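Long-range contact in rhamnosidase B (Bacillus sp., PDB 2OKX), which hydrolyses the bond to terminal alpha-L-rhamnose residues in glycosides and probably inverts the anomeric configuration, as a family 78 glycoside hydrolase: residues I668-L682 with N691-V703. Residues are numbered along the deposited sequence; the frame is centred on the assembly and turned at random.
Sequences IDDSGLLNMAGWNLL and NEGIVTHQNLFLV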
loop_
_atom_site.group_PDB
_atom_site.type_symbol
_atom_site.label_atom_id
_atom_site.label_comp_id
_atom_site.label_asym_id
_atom_site.label_seq_id
_atom_site.Cartn_x
_atom_site.Cartn_y
_atom_site.Cartn_z
ATOM N N ILE A 668 -24.483 -14.673 -15.056
ATOM C CA ILE A 668 -24.848 -14.415 -16.444
ATOM C C ILE A 668 -26.337 -14.735 -16.523
ATOM O O ILE A 668 -26.753 -15.844 -16.187
ATOM C CB ILE A 668 -24.072 -15.330 -17.418
ATOM C CG1 ILE A 668 -22.580 -14.981 -17.384
ATOM C CG2 ILE A 668 -24.623 -15.173 -18.830
ATOM C CD1 ILE A 668 -21.715 -15.860 -18.276
ATOM N N ASP A 669 -27.140 -13.768 -16.954
ATOM C CA ASP A 669 -28.582 -13.973 -17.037
ATOM C C ASP A 669 -29.134 -14.213 -18.441
ATOM O O ASP A 669 -28.399 -14.548 -19.370
ATOM C CB ASP A 669 -29.311 -12.781 -16.412
ATOM C CG ASP A 669 -28.942 -11.468 -17.064
ATOM O OD1 ASP A 669 -28.802 -11.437 -18.306
ATOM O OD2 ASP A 669 -28.804 -10.463 -16.338
ATOM N N ASP A 670 -30.447 -14.032 -18.568
ATOM C CA ASP A 670 -31.179 -14.217 -19.819
ATOM C C ASP A 670 -30.473 -13.684 -21.056
ATOM O O ASP A 670 -30.368 -14.381 -22.067
ATOM C CB ASP A 670 -32.553 -13.554 -19.709
ATOM C CG ASP A 670 -33.437 -14.226 -18.686
ATOM O OD1 ASP A 670 -34.524 -13.684 -18.387
ATOM O OD2 ASP A 670 -33.045 -15.302 -18.187
ATOM N N SER A 671 -30.004 -12.443 -20.978
ATOM C CA SER A 671 -29.312 -11.814 -22.095
ATOM C C SER A 671 -28.101 -12.640 -22.519
ATOM O O SER A 671 -27.604 -12.497 -23.634
ATOM C CB SER A 671 -28.849 -10.411 -21.700
ATOM O OG SER A 671 -27.884 -10.481 -20.662
ATOM N N GLY A 672 -27.635 -13.504 -21.622
ATOM C CA GLY A 672 -26.476 -14.326 -21.915
ATOM C C GLY A 672 -25.197 -13.543 -21.677
ATOM O O GLY A 672 -24.131 -13.899 -22.180
ATOM N N LEU A 673 -25.312 -12.466 -20.904
ATOM C CA LEU A 673 -24.176 -11.608 -20.587
ATOM C C LEU A 673 -23.983 -11.499 -19.080
ATOM O O LEU A 673 -24.923 -11.690 -18.304
ATOM C CB LEU A 673 -24.390 -10.207 -21.170
ATOM C CG LEU A 673 -24.522 -10.100 -22.692
ATOM C CD1 LEU A 673 -24.967 -8.699 -23.076
ATOM C CD2 LEU A 673 -23.189 -10.442 -23.348
ATOM N N LEU A 674 -22.758 -11.189 -18.669
ATOM C CA LEU A 674 -22.450 -11.043 -17.253
ATOM C C LEU A 674 -23.125 -9.781 -16.728
ATOM O O LEU A 674 -22.817 -8.674 -17.172
ATOM C CB LEU A 674 -20.935 -10.947 -17.043
ATOM C CG LEU A 674 -20.467 -10.821 -15.592
ATOM C CD1 LEU A 674 -20.867 -12.065 -14.820
ATOM C CD2 LEU A 674 -18.952 -10.625 -15.550
ATOM N N ASN A 675 -24.052 -9.950 -15.790
ATOM C CA ASN A 675 -24.761 -8.816 -15.211
ATOM C C ASN A 675 -24.521 -8.833 -13.708
ATOM O O ASN A 675 -24.901 -9.785 -13.028
ATOM C CB ASN A 675 -26.262 -8.927 -15.491
ATOM C CG ASN A 675 -26.991 -7.617 -15.268
ATOM O OD1 ASN A 675 -26.669 -6.866 -14.347
ATOM N ND2 ASN A 675 -27.987 -7.339 -16.106
ATOM N N MET A 676 -23.899 -7.781 -13.184
ATOM C CA MET A 676 -23.608 -7.742 -11.756
ATOM C C MET A 676 -23.786 -6.394 -11.082
ATOM O O MET A 676 -23.603 -5.344 -11.692
ATOM C CB MET A 676 -22.176 -8.216 -11.504
ATOM C CG MET A 676 -21.903 -9.641 -11.915
ATOM S SD MET A 676 -20.185 -10.050 -11.638
ATOM C CE MET A 676 -20.236 -10.585 -9.941
ATOM N N ALA A 677 -24.139 -6.444 -9.803
ATOM C CA ALA A 677 -24.308 -5.245 -8.998
ATOM C C ALA A 677 -23.073 -5.197 -8.109
ATOM O O ALA A 677 -23.028 -5.854 -7.072
ATOM C CB ALA A 677 -25.568 -5.347 -8.145
ATOM N N GLY A 678 -22.066 -4.438 -8.531
ATOM C CA GLY A 678 -20.845 -4.347 -7.752
ATOM C C GLY A 678 -19.833 -3.389 -8.346
ATOM O O GLY A 678 -20.162 -2.593 -9.222
ATOM N N TRP A 679 -18.596 -3.464 -7.868
ATOM C CA TRP A 679 -17.532 -2.589 -8.347
ATOM C C TRP A 679 -16.984 -3.179 -9.646
ATOM O O TRP A 679 -16.085 -4.015 -9.628
ATOM C CB TRP A 679 -16.438 -2.500 -7.279
ATOM C CG TRP A 679 -15.485 -1.354 -7.436
ATOM C CD1 TRP A 679 -15.575 -0.315 -8.321
ATOM C CD2 TRP A 679 -14.300 -1.123 -6.664
ATOM N NE1 TRP A 679 -14.518 0.546 -8.148
ATOM C CE2 TRP A 679 -13.720 0.074 -7.138
ATOM C CE3 TRP A 679 -13.673 -1.812 -5.617
ATOM C CZ2 TRP A 679 -12.537 0.597 -6.601
ATOM C CZ3 TRP A 679 -12.494 -1.291 -5.083
ATOM C CH2 TRP A 679 -11.942 -0.099 -5.577
ATOM N N ASN A 680 -17.544 -2.735 -10.768
ATOM C CA ASN A 680 -17.158 -3.220 -12.096
ATOM C C ASN A 680 -16.070 -2.341 -12.696
ATOM O O ASN A 680 -16.252 -1.741 -13.757
ATOM C CB ASN A 680 -18.390 -3.216 -13.005
ATOM C CG ASN A 680 -19.574 -3.926 -12.377
ATOM O OD1 ASN A 680 -20.719 -3.485 -12.504
ATOM N ND2 ASN A 680 -19.304 -5.036 -11.700
ATOM N N LEU A 681 -14.929 -2.295 -12.018
ATOM C CA LEU A 681 -13.809 -1.460 -12.426
ATOM C C LEU A 681 -12.784 -2.075 -13.369
ATOM O O LEU A 681 -12.624 -3.292 -13.442
ATOM C CB LEU A 681 -13.067 -0.975 -11.175
ATOM C CG LEU A 681 -11.818 -0.114 -11.389
ATOM C CD1 LEU A 681 -12.251 1.281 -11.809
ATOM C CD2 LEU A 681 -10.986 -0.056 -10.112
ATOM N N LEU A 682 -12.088 -1.193 -14.079
ATOM C CA LEU A 682 -11.007 -1.573 -14.975
ATOM C C LEU A 682 -9.922 -0.496 -14.931
ATOM O O LEU A 682 -8.794 -0.771 -14.539
ATOM C CB LEU A 682 -11.480 -1.747 -16.422
ATOM C CG LEU A 682 -10.304 -2.024 -17.377
ATOM C CD1 LEU A 682 -9.526 -3.246 -16.893
ATOM C CD2 LEU A 682 -10.806 -2.241 -18.795
ATOM N N ASN A 691 -21.754 0.518 -11.476
ATOM C CA ASN A 691 -21.840 -0.629 -10.583
ATOM C C ASN A 691 -23.154 -1.323 -10.918
ATOM O O ASN A 691 -23.542 -2.298 -10.277
ATOM C CB ASN A 691 -21.864 -0.166 -9.126
ATOM C CG ASN A 691 -20.659 0.670 -8.758
ATOM O OD1 ASN A 691 -19.526 0.193 -8.779
ATOM N ND2 ASN A 691 -20.898 1.932 -8.418
ATOM N N GLU A 692 -23.819 -0.799 -11.945
ATOM C CA GLU A 692 -25.110 -1.288 -12.411
ATOM C C GLU A 692 -25.186 -2.692 -12.991
ATOM O O GLU A 692 -25.166 -3.675 -12.257
ATOM C CB GLU A 692 -25.692 -0.308 -13.433
ATOM C CG GLU A 692 -26.034 1.057 -12.860
ATOM C CD GLU A 692 -26.622 1.987 -13.902
ATOM O OE1 GLU A 692 -26.942 3.146 -13.561
ATOM O OE2 GLU A 692 -26.762 1.554 -15.063
ATOM N N GLY A 693 -25.279 -2.784 -14.315
ATOM C CA GLY A 693 -25.423 -4.087 -14.937
ATOM C C GLY A 693 -24.328 -4.699 -15.785
ATOM O O GLY A 693 -23.350 -5.229 -15.263
ATOM N N ILE A 694 -24.511 -4.639 -17.100
ATOM C CA ILE A 694 -23.579 -5.231 -18.055
ATOM C C ILE A 694 -22.431 -4.332 -18.503
ATOM O O ILE A 694 -22.600 -3.477 -19.372
ATOM C CB ILE A 694 -24.336 -5.711 -19.317
ATOM C CG1 ILE A 694 -25.526 -6.580 -18.910
ATOM C CG2 ILE A 694 -23.405 -6.512 -20.214
ATOM C CD1 ILE A 694 -26.396 -7.010 -20.074
ATOM N N VAL A 695 -21.260 -4.538 -17.908
ATOM C CA VAL A 695 -20.080 -3.760 -18.268
ATOM C C VAL A 695 -19.270 -4.602 -19.253
ATOM O O VAL A 695 -18.841 -5.712 -18.935
ATOM C CB VAL A 695 -19.234 -3.428 -17.023
ATOM C CG1 VAL A 695 -18.036 -2.577 -17.418
ATOM C CG2 VAL A 695 -20.097 -2.691 -16.000
ATOM N N THR A 696 -19.065 -4.065 -20.448
ATOM C CA THR A 696 -18.362 -4.783 -21.503
ATOM C C THR A 696 -16.968 -5.315 -21.176
ATOM O O THR A 696 -16.708 -6.502 -21.362
ATOM C CB THR A 696 -18.282 -3.928 -22.787
ATOM O OG1 THR A 696 -19.597 -3.483 -23.147
ATOM C CG2 THR A 696 -17.717 -4.749 -23.944
ATOM N N HIS A 697 -16.074 -4.465 -20.675
ATOM C CA HIS A 697 -14.721 -4.943 -20.394
ATOM C C HIS A 697 -14.630 -6.205 -19.531
ATOM O O HIS A 697 -13.860 -7.108 -19.857
ATOM C CB HIS A 697 -13.832 -3.819 -19.824
ATOM C CG HIS A 697 -14.303 -3.243 -18.523
ATOM N ND1 HIS A 697 -14.483 -4.005 -17.388
ATOM C CD2 HIS A 697 -14.570 -1.966 -18.164
ATOM C CE1 HIS A 697 -14.839 -3.221 -16.387
ATOM N NE2 HIS A 697 -14.900 -1.979 -16.831
ATOM N N GLN A 698 -15.407 -6.302 -18.454
ATOM C CA GLN A 698 -15.329 -7.510 -17.632
ATOM C C GLN A 698 -16.016 -8.706 -18.288
ATOM O O GLN A 698 -15.734 -9.856 -17.955
ATOM C CB GLN A 698 -15.886 -7.273 -16.221
ATOM C CG GLN A 698 -17.231 -6.571 -16.133
ATOM C CD GLN A 698 -17.636 -6.326 -14.686
ATOM O OE1 GLN A 698 -16.826 -5.881 -13.875
ATOM N NE2 GLN A 698 -18.893 -6.609 -14.360
ATOM N N ASN A 699 -16.916 -8.438 -19.225
ATOM C CA ASN A 699 -17.581 -9.523 -19.936
ATOM C C ASN A 699 -16.528 -10.157 -20.842
ATOM O O ASN A 699 -16.439 -11.379 -20.959
ATOM C CB ASN A 699 -18.744 -8.977 -20.766
ATOM C CG ASN A 699 -20.074 -9.095 -20.047
ATOM O OD1 ASN A 699 -20.724 -10.143 -20.092
ATOM N ND2 ASN A 699 -20.477 -8.028 -19.364
ATOM N N LEU A 700 -15.719 -9.304 -21.463
ATOM C CA LEU A 700 -14.654 -9.749 -22.354
ATOM C C LEU A 700 -13.582 -10.533 -21.597
ATOM O O LEU A 700 -13.123 -11.577 -22.059
ATOM C CB LEU A 700 -14.025 -8.542 -23.050
ATOM C CG LEU A 700 -14.933 -7.755 -24.002
ATOM C CD1 LEU A 700 -14.285 -6.429 -24.355
ATOM C CD2 LEU A 700 -15.204 -8.583 -25.260
ATOM N N PHE A 701 -13.182 -10.033 -20.429
ATOM C CA PHE A 701 -12.166 -10.715 -19.640
ATOM C C PHE A 701 -12.668 -12.045 -19.083
ATOM O O PHE A 701 -11.879 -12.953 -18.830
ATOM C CB PHE A 701 -11.666 -9.808 -18.507
ATOM C CG PHE A 701 -10.536 -8.895 -18.914
ATOM C CD1 PHE A 701 -10.567 -7.539 -18.601
ATOM C CD2 PHE A 701 -9.432 -9.397 -19.599
ATOM C CE1 PHE A 701 -9.519 -6.694 -18.962
ATOM C CE2 PHE A 701 -8.375 -8.560 -19.965
ATOM C CZ PHE A 701 -8.420 -7.204 -19.646
ATOM N N LEU A 702 -13.977 -12.171 -18.895
ATOM C CA LEU A 702 -14.521 -13.430 -18.392
ATOM C C LEU A 702 -14.321 -14.501 -19.462
ATOM O O LEU A 702 -14.001 -15.651 -19.158
ATOM C CB LEU A 702 -16.010 -13.290 -18.064
ATOM C CG LEU A 702 -16.722 -14.570 -17.600
ATOM C CD1 LEU A 702 -15.934 -15.254 -16.492
ATOM C CD2 LEU A 702 -18.121 -14.219 -17.115
ATOM N N VAL A 703 -14.505 -14.115 -20.719
ATOM C CA VAL A 703 -14.319 -15.047 -21.824
ATOM C C VAL A 703 -12.889 -15.576 -21.782
ATOM O O VAL A 703 -12.665 -16.787 -21.748
ATOM C CB VAL A 703 -14.554 -14.358 -23.186
ATOM C CG1 VAL A 703 -14.185 -15.306 -24.324
ATOM C CG2 VAL A 703 -16.011 -13.929 -23.306
HETATM O O HOH W 1 -21.219 -6.683 -15.760
HETATM O O HOH W 2 -14.110 -5.742 -13.037
#
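Asn699, in the first turn of helix 696-715, grips the backbone of Leu674 at both ends. Its OD1 takes the N-H of Leu674 on a lone pair at 2.7 Å, while ND2 reaches Leu674 O at 3.3 Å, also in the carbonyl plane. The same ND2 gives a second, shorter bond to Val695 O, the N-cap residue of its own helix, which fixes the turn of the amide. A leucine in place of Asn699 would probably leave Leu674 N without its acceptor, Leu674 O with a water but not the amide, and Val695 O without the ND2 bond. Further along, Gly678 N donates to Asn691 O at 3.1 Å, and a weak bond joins Met676 N to Gly693 O.

One water binds Leu674 O, Gly693 O, Val695 N and Gln698 NE2; another bridges Leu681 O and Gln698 OE1.

The apolar contacts flank this polar seam. Leu673 CD1 meets Ile694 CD1 at 3.7 Å, the two side chains crossing at about a right angle. Leu674 CG lies trans to N (chi1 -179°), which carries CD2 to Leu702 CD2 at 4.0 Å. Leu682 CB sits over the centre of the His697 ring in a CH-pi contact, 3.5 Å from the centroid; Val695 CG1 takes the opposite face, and His697 NE2 is hydrogen-bonded to Gln689 OE1.

The arrangement ties an irregular loop after helix 647-665 to the short strand and N-terminal turn of the next helix, an inter-helix connection in the helical barrel of the six-hairpin glycosidase domain.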